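Local coordinates for shikimate 5-dehydrogenase (Mycobacterium fortuitum subsp. fortuitum DSM 46621, PDB 4XIJ), which probably catalyses the reversible NADP-dependent interconversion of 3-dehydroshikimate and shikimate, the fourth step of the seven that lead to chorismate, at residues 116-119 with 120-124; 143-147 with 148-152; 199-203 with 204-208; 225-229 with 230-234; 244-247 with 248-251. All blocks are in the same frame, centred on the assembly; numbering follows the deposited sequence.

Contact 1. Residues 116-119 with 120-124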
loop_
_atom_site.group_PDB
_atom_site.type_symbol
_atom_site.label_atom_id
_atom_site.label_comp_id
_atom_site.label_asym_id
_atom_site.label_seq_id
_atom_site.Cartn_x
_atom_site.Cartn_y
_atom_site.Cartn_z
ATOM N N ASP A 116 -3.856 -4.121 -1.489
ATOM C CA ASP A 116 -4.616 -3.791 -2.685
ATOM C C ASP A 116 -3.891 -2.758 -3.537
ATOM O O ASP A 116 -4.047 -2.741 -4.771
ATOM C CB ASP A 116 -5.979 -3.163 -2.350
ATOM C CG ASP A 116 -6.881 -4.058 -1.557
ATOM O OD1 ASP A 116 -7.128 -5.170 -1.982
ATOM O OD2 ASP A 116 -7.323 -3.643 -0.485
ATOM N N GLY A 117 -3.171 -1.830 -2.893
ATOM C CA GLY A 117 -2.379 -0.878 -3.652
ATOM C C GLY A 117 -1.493 -1.581 -4.679
ATOM O O GLY A 117 -1.419 -1.176 -5.862
ATOM N N VAL A 118 -0.818 -2.643 -4.247
ATOM C CA VAL A 118 0.101 -3.318 -5.144
ATOM C C VAL A 118 -0.654 -4.297 -6.049
ATOM O O VAL A 118 -0.388 -4.328 -7.263
ATOM C CB VAL A 118 1.177 -4.052 -4.324
ATOM C CG1 VAL A 118 2.051 -4.993 -5.212
ATOM C CG2 VAL A 118 2.035 -3.053 -3.596
ATOM N N THR A 119 -1.592 -5.095 -5.520
ATOM C CA THR A 119 -2.272 -6.043 -6.437
ATOM C C THR A 119 -3.086 -5.303 -7.502
ATOM O O THR A 119 -3.132 -5.727 -8.660
ATOM C CB THR A 119 -3.231 -7.047 -5.690
ATOM O OG1 THR A 119 -4.276 -6.297 -5.044
ATOM C CG2 THR A 119 -2.482 -7.863 -4.616
ATOM N N GLY A 120 -3.695 -4.188 -7.103
ATOM C CA GLY A 120 -4.524 -3.400 -7.999
ATOM C C GLY A 120 -3.655 -2.676 -9.020
ATOM O O GLY A 120 -4.012 -2.604 -10.216
ATOM N N ALA A 121 -2.553 -2.062 -8.567
ATOM C CA ALA A 121 -1.724 -1.287 -9.512
ATOM C C ALA A 121 -1.040 -2.174 -10.538
ATOM O O ALA A 121 -0.918 -1.803 -11.709
ATOM C CB ALA A 121 -0.667 -0.472 -8.725
ATOM N N LEU A 122 -0.564 -3.338 -10.101
ATOM C CA LEU A 122 0.175 -4.217 -10.997
ATOM C C LEU A 122 -0.722 -5.072 -11.883
ATOM O O LEU A 122 -0.365 -5.386 -13.019
ATOM C CB LEU A 122 1.062 -5.139 -10.180
ATOM C CG LEU A 122 2.520 -4.794 -10.054
ATOM C CD1 LEU A 122 3.230 -5.889 -9.214
ATOM C CD2 LEU A 122 3.195 -4.716 -11.463
ATOM N N GLY A 123 -1.880 -5.470 -11.374
ATOM C CA GLY A 123 -2.731 -6.401 -12.106
ATOM C C GLY A 123 -2.303 -7.850 -11.950
ATOM O O GLY A 123 -3.007 -8.663 -11.322
ATOM N N THR A 124 -1.182 -8.202 -12.578
ATOM C CA THR A 124 -0.523 -9.501 -12.350
ATOM C C THR A 124 0.970 -9.229 -12.281
ATOM O O THR A 124 1.457 -8.200 -12.768
ATOM C CB THR A 124 -0.828 -10.518 -13.480
ATOM O OG1 THR A 124 -0.300 -11.801 -13.146
ATOM C CG2 THR A 124 -0.199 -10.067 -14.826
HETATM O O HOH W 1 -4.951 -7.915 -9.524
#
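Val118 and Leu122 meet in a contact along a single helix, the last two turns of helix 114-122, which leads from strand 108-111 of the mixed sheet to strand 128-132 of the parallel sheet. Their side chains stand one turn apart, and Val118 CG1 lies 4.3 Å from Leu122 CD1, a loose apolar touch on the buried side of the helix. The link between the turns is carried mainly by the backbone. Gly120 N donates to Asp116 O at 2.8 Å, and Leu122 N to Val118 O at 3.0 Å with an N-H...O angle of 161°. Gly123 N adds the last bond, to Thr119 O at 3.0 Å. The same Thr119 O accepts from a water 3.0 Å away, which also donates to Gly123 O 2.8 Å away and so bridges the end of the helix. Gly123 has phi 81°, and with its psi a side chain here would be jammed against the preceding carbonyl oxygen, which explains the glycine. Threonine suits position 119 because its OG1, placed between the backbone N and the carbonyl carbon (chi1 62°), can make a weak bond with Val115 O.

Val118 packs on Ala144 of helix 138-147 and on Met248 of helix 246-261, while Leu122 reaches Leu220 of strand 218-221. Asp116 forms a salt bridge with Arg90. The arrangement is that of an alpha-helical C-terminus closed by a glycine of positive phi, on a helix that links the two domains, as in shikimate dehydrogenases.

Contact 2. Residues 143-147 with 148-152; sequences VALAE and LGVQR
Leu145 O takes two weak bonds from the residues that follow the helix, from Leu148 N at 3.1 Å and from Val150 N at 3.3 Å. The second is long but straight, with an N-H...O angle of 165°. Leu148 N is shared, for its stronger bond runs to Ala144 O at 2.9 Å, and Gly149 N turns back to Ala146 O at 3.0 Å. Gly149 has phi 78°, a backbone shape that glycine adopts without strain and that lets the chain break from the helix while its amides still bond to the last turn.

Apolar side chains close over these bonds. Val150 directs its CB toward the helix. In one of its two modelled conformers, chi1 of -61° puts CG1 anti to the carbonyl carbon and CG2 between N and C, and the beta branch holds both methyls beside Leu145 O, CG1 at 3.6 Å and CG2 at 3.3 Å. Leu148 slants back across the last turn, its CG 3.3 Å from Ala144 O and its CD1 4.2 Å from Leu145 CD2. Both leucines pack on neighbouring elements: Leu145 on Ala129 and Val131 of strand 128-132, Leu148 on Thr119 of helix 114-122. The positive phi of Gly149, with Gly149 N bonded to Ala146 O and Val150 N weakly to Leu145 O, makes a Schellman motif. It ends helix 138-147, the crossover between parallel strands 128-132 and 152-157, as in a Rossmann-type domain.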
loop_
_atom_site.group_PDB
_atom_site.type_symbol
_atom_site.label_atom_id
_atom_site.label_comp_id
_atom_site.label_asym_id
_atom_site.label_seq_id
_atom_site.Cartn_x
_atom_site.Cartn_y
_atom_site.Cartn_z
ATOM N N VAL A 143 3.403 -9.610 0.551
ATOM C CA VAL A 143 2.121 -10.294 0.715
ATOM C C VAL A 143 1.276 -10.084 -0.563
ATOM O O VAL A 143 0.692 -11.035 -1.042
ATOM C CB VAL A 143 1.398 -9.790 1.969
ATOM C CG1 VAL A 143 -0.066 -10.248 2.025
ATOM C CG2 VAL A 143 2.153 -10.242 3.263
ATOM N N ALA A 144 1.297 -8.877 -1.132
ATOM C CA ALA A 144 0.592 -8.641 -2.382
ATOM C C ALA A 144 1.096 -9.517 -3.502
ATOM O O ALA A 144 0.292 -10.059 -4.271
ATOM C CB ALA A 144 0.689 -7.164 -2.778
ATOM N N LEU A 145 2.422 -9.648 -3.634
ATOM C CA LEU A 145 2.934 -10.487 -4.711
ATOM C C LEU A 145 2.492 -11.932 -4.507
ATOM O O LEU A 145 2.120 -12.617 -5.493
ATOM C CB LEU A 145 4.469 -10.347 -4.813
ATOM C CG LEU A 145 4.917 -8.995 -5.363
ATOM C CD1 LEU A 145 6.467 -8.878 -5.147
ATOM C CD2 LEU A 145 4.562 -8.815 -6.815
ATOM N N ALA A 146 2.505 -12.411 -3.254
ATOM C CA ALA A 146 2.036 -13.767 -3.013
ATOM C C ALA A 146 0.548 -13.900 -3.385
ATOM O O ALA A 146 0.123 -14.930 -3.921
ATOM C CB ALA A 146 2.238 -14.181 -1.563
ATOM N N GLU A 147 -0.226 -12.857 -3.101
ATOM C CA GLU A 147 -1.659 -12.855 -3.442
ATOM C C GLU A 147 -1.888 -12.771 -4.951
ATOM O O GLU A 147 -2.949 -13.159 -5.445
ATOM C CB GLU A 147 -2.379 -11.687 -2.756
ATOM C CG GLU A 147 -2.519 -11.881 -1.254
ATOM C CD GLU A 147 -3.394 -10.837 -0.671
ATOM O OE1 GLU A 147 -3.876 -9.977 -1.439
ATOM O OE2 GLU A 147 -3.666 -10.918 0.534
ATOM N N LEU A 148 -0.905 -12.259 -5.693
ATOM C CA LEU A 148 -0.986 -12.286 -7.170
ATOM C C LEU A 148 -0.609 -13.664 -7.729
ATOM O O LEU A 148 -0.640 -13.866 -8.941
ATOM C CB LEU A 148 -0.082 -11.223 -7.796
ATOM C CG LEU A 148 -0.483 -9.774 -7.510
ATOM C CD1 LEU A 148 0.545 -8.788 -8.129
ATOM C CD2 LEU A 148 -1.883 -9.566 -8.101
ATOM N N GLY A 149 -0.262 -14.616 -6.866
ATOM C CA GLY A 149 0.056 -15.964 -7.331
ATOM C C GLY A 149 1.446 -16.093 -7.945
ATOM O O GLY A 149 1.669 -16.983 -8.755
ATOM N N VAL A 150 2.367 -15.190 -7.612
ATOM C CA VAL A 150 3.742 -15.382 -8.095
ATOM C C VAL A 150 4.320 -16.649 -7.496
ATOM O O VAL A 150 3.974 -17.071 -6.397
ATOM C CB VAL A 150 4.702 -14.257 -7.740
ATOM C CG1 VAL A 150 4.279 -12.915 -8.331
ATOM C CG2 VAL A 150 4.916 -14.240 -6.248
ATOM N N GLN A 151 5.174 -17.296 -8.268
ATOM C CA GLN A 151 5.821 -18.495 -7.768
ATOM C C GLN A 151 7.056 -18.146 -6.907
ATOM O O GLN A 151 7.292 -18.802 -5.887
ATOM C CB GLN A 151 6.191 -19.418 -8.947
ATOM C CG GLN A 151 6.810 -20.759 -8.531
ATOM C CD GLN A 151 8.295 -20.647 -8.405
ATOM O OE1 GLN A 151 8.897 -19.773 -9.022
ATOM N NE2 GLN A 151 8.902 -21.513 -7.608
ATOM N N ARG A 152 7.813 -17.109 -7.283
ATOM C CA ARG A 152 9.033 -16.754 -6.561
ATOM C C ARG A 152 9.086 -15.245 -6.323
ATOM O O ARG A 152 8.815 -14.454 -7.240
ATOM C CB ARG A 152 10.276 -17.177 -7.356
ATOM C CG ARG A 152 11.590 -16.800 -6.652
ATOM C CD ARG A 152 12.856 -17.398 -7.286
ATOM N NE ARG A 152 12.950 -18.840 -7.005
ATOM C CZ ARG A 152 13.433 -19.381 -5.879
ATOM N NH1 ARG A 152 13.871 -18.616 -4.883
ATOM N NH2 ARG A 152 13.459 -20.705 -5.738
#

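Contact 3. Residues 199-203 with 204-208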
loop_
_atom_site.group_PDB
_atom_site.type_symbol
_atom_site.label_atom_id
_atom_site.label_comp_id
_atom_site.label_asym_id
_atom_site.label_seq_id
_atom_site.Cartn_x
_atom_site.Cartn_y
_atom_site.Cartn_z
ATOM N N SER A 199 9.310 -1.504 -6.842
ATOM C CA SER A 199 10.419 -0.755 -6.282
ATOM C C SER A 199 9.955 0.145 -5.150
ATOM O O SER A 199 9.079 1.010 -5.339
ATOM C CB SER A 199 11.085 0.098 -7.367
ATOM O OG SER A 199 12.212 0.739 -6.806
ATOM N N THR A 200 10.472 -0.094 -3.951
ATOM C CA THR A 200 10.023 0.599 -2.750
ATOM C C THR A 200 10.982 1.687 -2.273
ATOM O O THR A 200 10.715 2.334 -1.251
ATOM C CB THR A 200 9.809 -0.408 -1.575
ATOM O OG1 THR A 200 11.073 -0.918 -1.128
ATOM C CG2 THR A 200 8.888 -1.564 -2.000
ATOM N N ILE A 201 12.077 1.899 -3.007
ATOM C CA ILE A 201 13.127 2.814 -2.544
ATOM C C ILE A 201 13.027 4.184 -3.241
ATOM O O ILE A 201 12.382 4.337 -4.298
ATOM C CB ILE A 201 14.527 2.192 -2.779
ATOM C CG1 ILE A 201 14.841 2.008 -4.276
ATOM C CG2 ILE A 201 14.673 0.845 -2.012
ATOM C CD1 ILE A 201 16.281 1.483 -4.487
ATOM N N PRO A 202 13.679 5.200 -2.684
ATOM C CA PRO A 202 13.572 6.530 -3.298
ATOM C C PRO A 202 14.166 6.570 -4.713
ATOM O O PRO A 202 15.072 5.770 -5.066
ATOM C CB PRO A 202 14.379 7.434 -2.328
ATOM C CG PRO A 202 14.243 6.747 -0.996
ATOM C CD PRO A 202 14.339 5.262 -1.366
ATOM N N ALA A 203 13.655 7.489 -5.522
ATOM C CA ALA A 203 14.089 7.609 -6.897
ATOM C C ALA A 203 15.600 7.788 -7.052
ATOM O O ALA A 203 16.188 7.205 -7.972
ATOM C CB ALA A 203 13.369 8.757 -7.549
ATOM N N ASP A 204 16.229 8.602 -6.200
ATOM C CA ASP A 204 17.673 8.826 -6.330
ATOM C C ASP A 204 18.491 7.585 -5.987
ATOM O O ASP A 204 19.572 7.383 -6.546
ATOM C CB ASP A 204 18.130 10.014 -5.449
ATOM C CG ASP A 204 17.539 11.347 -5.885
ATOM O OD1 ASP A 204 17.392 11.553 -7.119
ATOM O OD2 ASP A 204 17.224 12.185 -4.991
ATOM N N ALA A 205 17.971 6.732 -5.099
ATOM C CA ALA A 205 18.619 5.458 -4.796
ATOM C C ALA A 205 18.417 4.486 -5.966
ATOM O O ALA A 205 19.386 3.837 -6.402
ATOM C CB ALA A 205 18.078 4.861 -3.515
ATOM N N ALA A 206 17.175 4.377 -6.452
ATOM C CA ALA A 206 16.902 3.484 -7.586
ATOM C C ALA A 206 17.620 3.908 -8.868
ATOM O O ALA A 206 17.943 3.047 -9.689
ATOM C CB ALA A 206 15.402 3.382 -7.853
ATOM N N ALA A 207 17.885 5.199 -9.058
ATOM C CA ALA A 207 18.543 5.624 -10.303
ATOM C C ALA A 207 19.901 4.943 -10.512
ATOM O O ALA A 207 20.320 4.721 -11.645
ATOM C CB ALA A 207 18.734 7.164 -10.332
ATOM N N VAL A 208 20.596 4.642 -9.415
ATOM C CA VAL A 208 21.908 3.992 -9.504
ATOM C C VAL A 208 21.778 2.662 -10.244
ATOM O O VAL A 208 22.676 2.257 -10.999
ATOM C CB VAL A 208 22.514 3.774 -8.091
ATOM C CG1 VAL A 208 23.831 2.976 -8.139
ATOM C CG2 VAL A 208 22.733 5.100 -7.416
#
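Ile201 packs against Ala205 and Ala206 where the chain leaves strand 196-199 and enters helix 203-207, and these apolar touches are the first of two kinds of interaction here. Ile201 CD1 lies 3.9 Å from Ala205 CB, while Ile201 CG1 is 3.9 Å from Ala206 CB, so the ethyl branch lies against the first turn and touches two neighbouring methyls. Its position follows from chi1 of 65°, which lodges CG1 between the backbone N and the carbonyl carbon, with chi2 extended (176°) to carry CD1 onward. Alanine suits these helical positions, because its single methyl lets the branch come close to the backbone. Pro202 adds a looser touch, its CD 4.3 Å from Ala205 CB.

The second kind is backbone hydrogen bonding. Pro202, at the N-cap position, offers its carbonyl to the helix: Ala206 N donates to Pro202 O at 2.9 Å, with an N-H...O angle of 172°. Ala205 N makes a weak bond to the same oxygen, and Ala207 N donates to Ala203 O at 2.8 Å. Proline has no N-H to give, which costs nothing just before a helix, where the amide would find no partner in a preceding turn.

Ile201 also touches Ile132 at the end of strand 128-132, and Ser199 packs on Leu231. Ala203 and Ala207 meet Thr229 and Pro230, so the short helix, following strand 196-199 of the parallel sheet, lies beside the start of helix 230-237.

Contact 4. Residues 225-229 with 230-234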
loop_
_atom_site.group_PDB
_atom_site.type_symbol
_atom_site.label_atom_id
_atom_site.label_comp_id
_atom_site.label_asym_id
_atom_site.label_seq_id
_atom_site.Cartn_x
_atom_site.Cartn_y
_atom_site.Cartn_z
ATOM N N ASP A 225 6.619 11.275 -7.755
ATOM C CA ASP A 225 7.043 12.651 -7.976
ATOM C C ASP A 225 8.533 12.796 -7.747
ATOM O O ASP A 225 9.063 12.391 -6.708
ATOM C CB ASP A 225 6.267 13.587 -7.064
ATOM C CG ASP A 225 6.580 15.039 -7.326
ATOM O OD1 ASP A 225 6.239 15.550 -8.424
ATOM O OD2 ASP A 225 7.130 15.674 -6.406
ATOM N N PRO A 226 9.240 13.322 -8.744
ATOM C CA PRO A 226 8.772 13.610 -10.109
ATOM C C PRO A 226 8.512 12.332 -10.934
ATOM O O PRO A 226 8.865 11.236 -10.506
ATOM C CB PRO A 226 9.923 14.433 -10.708
ATOM C CG PRO A 226 10.662 15.002 -9.499
ATOM C CD PRO A 226 10.561 13.919 -8.465
ATOM N N TRP A 227 7.863 12.470 -12.081
ATOM C CA TRP A 227 7.595 11.326 -12.957
ATOM C C TRP A 227 7.850 11.759 -14.394
ATOM O O TRP A 227 7.439 12.836 -14.772
ATOM C CB TRP A 227 6.151 10.833 -12.796
ATOM C CG TRP A 227 5.919 9.522 -13.478
ATOM C CD1 TRP A 227 5.286 9.314 -14.670
ATOM C CD2 TRP A 227 6.370 8.251 -13.035
ATOM N NE1 TRP A 227 5.291 7.978 -14.982
ATOM C CE2 TRP A 227 5.958 7.303 -13.990
ATOM C CE3 TRP A 227 7.076 7.817 -11.909
ATOM C CZ2 TRP A 227 6.220 5.932 -13.843
ATOM C CZ3 TRP A 227 7.353 6.469 -11.775
ATOM C CH2 TRP A 227 6.923 5.546 -12.736
ATOM N N PRO A 228 8.487 10.919 -15.210
ATOM C CA PRO A 228 8.990 9.572 -14.872
ATOM C C PRO A 228 10.304 9.620 -14.117
ATOM O O PRO A 228 11.193 10.442 -14.399
ATOM C CB PRO A 228 9.199 8.924 -16.247
ATOM C CG PRO A 228 9.488 10.135 -17.184
ATOM C CD PRO A 228 8.615 11.244 -16.647
ATOM N N THR A 229 10.433 8.743 -13.135
ATOM C CA THR A 229 11.698 8.566 -12.437
ATOM C C THR A 229 12.784 8.028 -13.377
ATOM O O THR A 229 12.486 7.487 -14.468
ATOM C CB THR A 229 11.517 7.571 -11.288
ATOM O OG1 THR A 229 11.042 6.338 -11.845
ATOM C CG2 THR A 229 10.515 8.108 -10.236
ATOM N N PRO A 230 14.063 8.146 -12.963
ATOM C CA PRO A 230 15.120 7.484 -13.750
ATOM C C PRO A 230 14.861 5.997 -13.990
ATOM O O PRO A 230 15.079 5.486 -15.124
ATOM C CB PRO A 230 16.378 7.693 -12.885
ATOM C CG PRO A 230 16.130 9.041 -12.291
ATOM C CD PRO A 230 14.624 9.059 -11.954
ATOM N N LEU A 231 14.390 5.306 -12.955
ATOM C CA LEU A 231 14.023 3.899 -13.103
ATOM C C LEU A 231 12.955 3.717 -14.200
ATOM O O LEU A 231 13.118 2.894 -15.121
ATOM C CB LEU A 231 13.501 3.368 -11.761
ATOM C CG LEU A 231 12.934 1.940 -11.771
ATOM C CD1 LEU A 231 13.972 0.913 -12.300
ATOM C CD2 LEU A 231 12.485 1.578 -10.339
ATOM N N ALA A 232 11.883 4.509 -14.131
ATOM C CA ALA A 232 10.814 4.387 -15.126
ATOM C C ALA A 232 11.327 4.671 -16.513
ATOM O O ALA A 232 10.902 4.025 -17.471
ATOM C CB ALA A 232 9.686 5.330 -14.790
ATOM N N GLN A 233 12.199 5.675 -16.628
ATOM C CA GLN A 233 12.705 6.040 -17.941
ATOM C C GLN A 233 13.502 4.895 -18.560
ATOM O O GLN A 233 13.399 4.603 -19.751
ATOM C CB GLN A 233 13.578 7.283 -17.856
ATOM C CG GLN A 233 12.789 8.540 -17.566
ATOM C CD GLN A 233 13.735 9.726 -17.382
ATOM O OE1 GLN A 233 14.526 10.059 -18.290
ATOM N NE2 GLN A 233 13.705 10.329 -16.210
ATOM N N ALA A 234 14.311 4.255 -17.744
ATOM C CA ALA A 234 15.097 3.138 -18.246
ATOM C C ALA A 234 14.216 1.971 -18.664
ATOM O O ALA A 234 14.434 1.366 -19.715
ATOM C CB ALA A 234 16.092 2.688 -17.206
#
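Trp227 turns one ring face to Ala232, whose CB stands over it toward the CZ2-CH2 side, with CH2 of Trp227 3.4 Å away, a methyl lying on an aromatic face. Trp227 carries its CG anti to the backbone N (chi1 -169°), which swings the indole back to the helix although its CB points away. Pro228, after a cis peptide bond, sets its CB over the same indole face, toward the rim and 3.9 Å from Ala232 CB, and its ring crosses the Gln233 chain at about a right angle. Gln233, extended beyond CG, reaches back so that NE2 donates to Pro228 O at 3.1 Å, from above the carbonyl plane.

Thr229 is the N-cap. Thr229 OG1 accepts from Ala232 N at 3.0 Å with an angle of 161°. Thr229 O accepts from Gln233 N at 2.8 Å. Threonine suits the cap because its hydroxyl supplies an acceptor to an amide of the first turn. The same hydroxyl is bonded to Asp221 OD2, its strongest partner, which holds the cap in position. Pro230, first in the helix, needs no N-H there.

Beyond the loop, Trp227 and Ala232 reach Ala242 of strand 241-243, Leu231 reaches Val219 of strand 218-221, and Pro230 packs on Ala207 of helix 203-207.

Contact 5. Residues 244-247 with 248-251; sequences NGLQ and MLLN
Gln247 O and the Asn251 side chain form the central polar contact: ND2 of Asn251 donates to Gln247 O at 2.9 Å with an N-H...O angle of 169°, the acceptor lying in the plane of the amide. Asn251 N gives a second bond to the same Gln247 O at 3.1 Å, and the two donors arrive from opposite faces of the carbonyl plane. One residue thus grips one carbonyl twice. A water 2.9 Å from Asn251 ND2 and 2.7 Å from Gln247 NE2 accepts from both, tying the two amides together. Gln247 is bent at chi2 (-52°), which lays its amide beside Leu250, with NE2 3.6 Å from Leu250 CD2 and the two side chains pointing the same way.

Behind this first shell, the helical bonds Leu249 N to Gly245 O and Leu250 N to Leu246 O set the turns, and in one of two modelled conformers of Leu249 its CD1 touches Leu246 CD2 on another side of the helix. Further back, Asn244 OD1 accepts from Leu246 N at 3.0 Å, a capping bond at the entry to the helix, where Gly245 is buried. Met248 packs on Val118 and Ala121 of helix 114-122, Leu250 on Met270 and Arg271 of helix 267-272, and Leu249 lies near Tyr224 and a bound sulfate that probably came from the crystallisation liquor. Chemically, the amide NH2 groups act as donors, to a main-chain carbonyl and to a shared water, so this polar side of the helix is held by uncharged groups while the leucines and methionine meet the neighbouring helices and loop.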
loop_
_atom_site.group_PDB
_atom_site.type_symbol
_atom_site.label_atom_id
_atom_site.label_comp_id
_atom_site.label_asym_id
_atom_site.label_seq_id
_atom_site.Cartn_x
_atom_site.Cartn_y
_atom_site.Cartn_z
ATOM N N ASN A 244 3.342 4.184 -11.833
ATOM C CA ASN A 244 3.826 4.894 -10.626
ATOM C C ASN A 244 2.962 4.767 -9.388
ATOM O O ASN A 244 1.874 4.199 -9.420
ATOM C CB ASN A 244 4.105 6.383 -10.907
ATOM C CG ASN A 244 2.868 7.245 -11.146
ATOM O OD1 ASN A 244 1.859 7.118 -10.482
ATOM N ND2 ASN A 244 3.026 8.224 -12.018
ATOM N N GLY A 245 3.484 5.304 -8.278
ATOM C CA GLY A 245 2.873 5.100 -6.983
ATOM C C GLY A 245 1.499 5.694 -6.818
ATOM O O GLY A 245 0.798 5.292 -5.899
ATOM N N LEU A 246 1.093 6.635 -7.673
ATOM C CA LEU A 246 -0.299 7.136 -7.563
ATOM C C LEU A 246 -1.278 5.983 -7.748
ATOM O O LEU A 246 -2.373 6.001 -7.171
ATOM C CB LEU A 246 -0.616 8.246 -8.574
ATOM C CG LEU A 246 0.106 9.548 -8.243
ATOM C CD1 LEU A 246 -0.125 10.487 -9.435
ATOM C CD2 LEU A 246 -0.395 10.179 -6.904
ATOM N N GLN A 247 -0.925 4.979 -8.548
ATOM C CA GLN A 247 -1.862 3.856 -8.704
ATOM C C GLN A 247 -1.958 2.973 -7.441
ATOM O O GLN A 247 -3.000 2.361 -7.201
ATOM C CB GLN A 247 -1.462 2.980 -9.916
ATOM C CG GLN A 247 -1.494 3.741 -11.232
ATOM C CD GLN A 247 -2.823 4.472 -11.468
ATOM O OE1 GLN A 247 -2.836 5.681 -11.784
ATOM N NE2 GLN A 247 -3.912 3.757 -11.381
ATOM N N MET A 248 -0.876 2.879 -6.657
ATOM C CA MET A 248 -0.946 2.244 -5.348
ATOM C C MET A 248 -1.895 3.033 -4.437
ATOM O O MET A 248 -2.792 2.464 -3.853
ATOM C CB MET A 248 0.448 2.135 -4.731
ATOM C CG MET A 248 1.323 1.209 -5.570
ATOM S SD MET A 248 3.079 1.334 -5.121
ATOM C CE MET A 248 3.108 0.841 -3.394
ATOM N N LEU A 249 -1.722 4.356 -4.374
ATOM C CA LEU A 249 -2.597 5.187 -3.517
ATOM C C LEU A 249 -4.064 5.044 -3.943
ATOM O O LEU A 249 -4.960 4.902 -3.081
ATOM C CB LEU A 249 -2.195 6.680 -3.539
ATOM C CG LEU A 249 -0.811 7.039 -2.999
ATOM C CD1 LEU A 249 -0.619 8.549 -3.069
ATOM C CD2 LEU A 249 -0.617 6.529 -1.577
ATOM N N LEU A 250 -4.321 5.043 -5.248
ATOM C CA LEU A 250 -5.679 4.891 -5.757
ATOM C C LEU A 250 -6.307 3.585 -5.301
ATOM O O LEU A 250 -7.400 3.583 -4.738
ATOM C CB LEU A 250 -5.653 4.981 -7.276
ATOM C CG LEU A 250 -7.044 4.886 -7.918
ATOM C CD1 LEU A 250 -7.842 6.130 -7.662
ATOM C CD2 LEU A 250 -6.841 4.669 -9.407
ATOM N N ASN A 251 -5.592 2.470 -5.524
ATOM C CA ASN A 251 -6.144 1.179 -5.191
ATOM C C ASN A 251 -6.250 0.924 -3.667
ATOM O O ASN A 251 -7.211 0.290 -3.236
ATOM C CB ASN A 251 -5.345 0.092 -5.896
ATOM C CG ASN A 251 -5.751 -0.052 -7.355
ATOM O OD1 ASN A 251 -6.743 -0.735 -7.675
ATOM N ND2 ASN A 251 -5.029 0.620 -8.253
HETATM O O HOH W 2 -4.713 1.232 -11.086
#

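Contacts 1 and 5 lie nearest the centre of the chain, their centres about 9 Å and 8 Å from it, and touch where helices 114-122 and 246-261 pack. Helix 114-122 is covered by contact 2 on one flank and contact 5 on another. Contacts 2, 3 and 4 lie farther out, about 15 Å, 17 Å and 19 Å from the centre; all five are partly buried, and contact 5 alone has no exposed touching residue. Chemistry follows place: contacts 1 and 2 close helix C-termini with glycines, whereas 3, 4 and 5 begin helices, by a proline carbonyl, a threonine hydroxyl and an asparagine amide. Contact 4 meets contact 5 through Trp227 and Asn244.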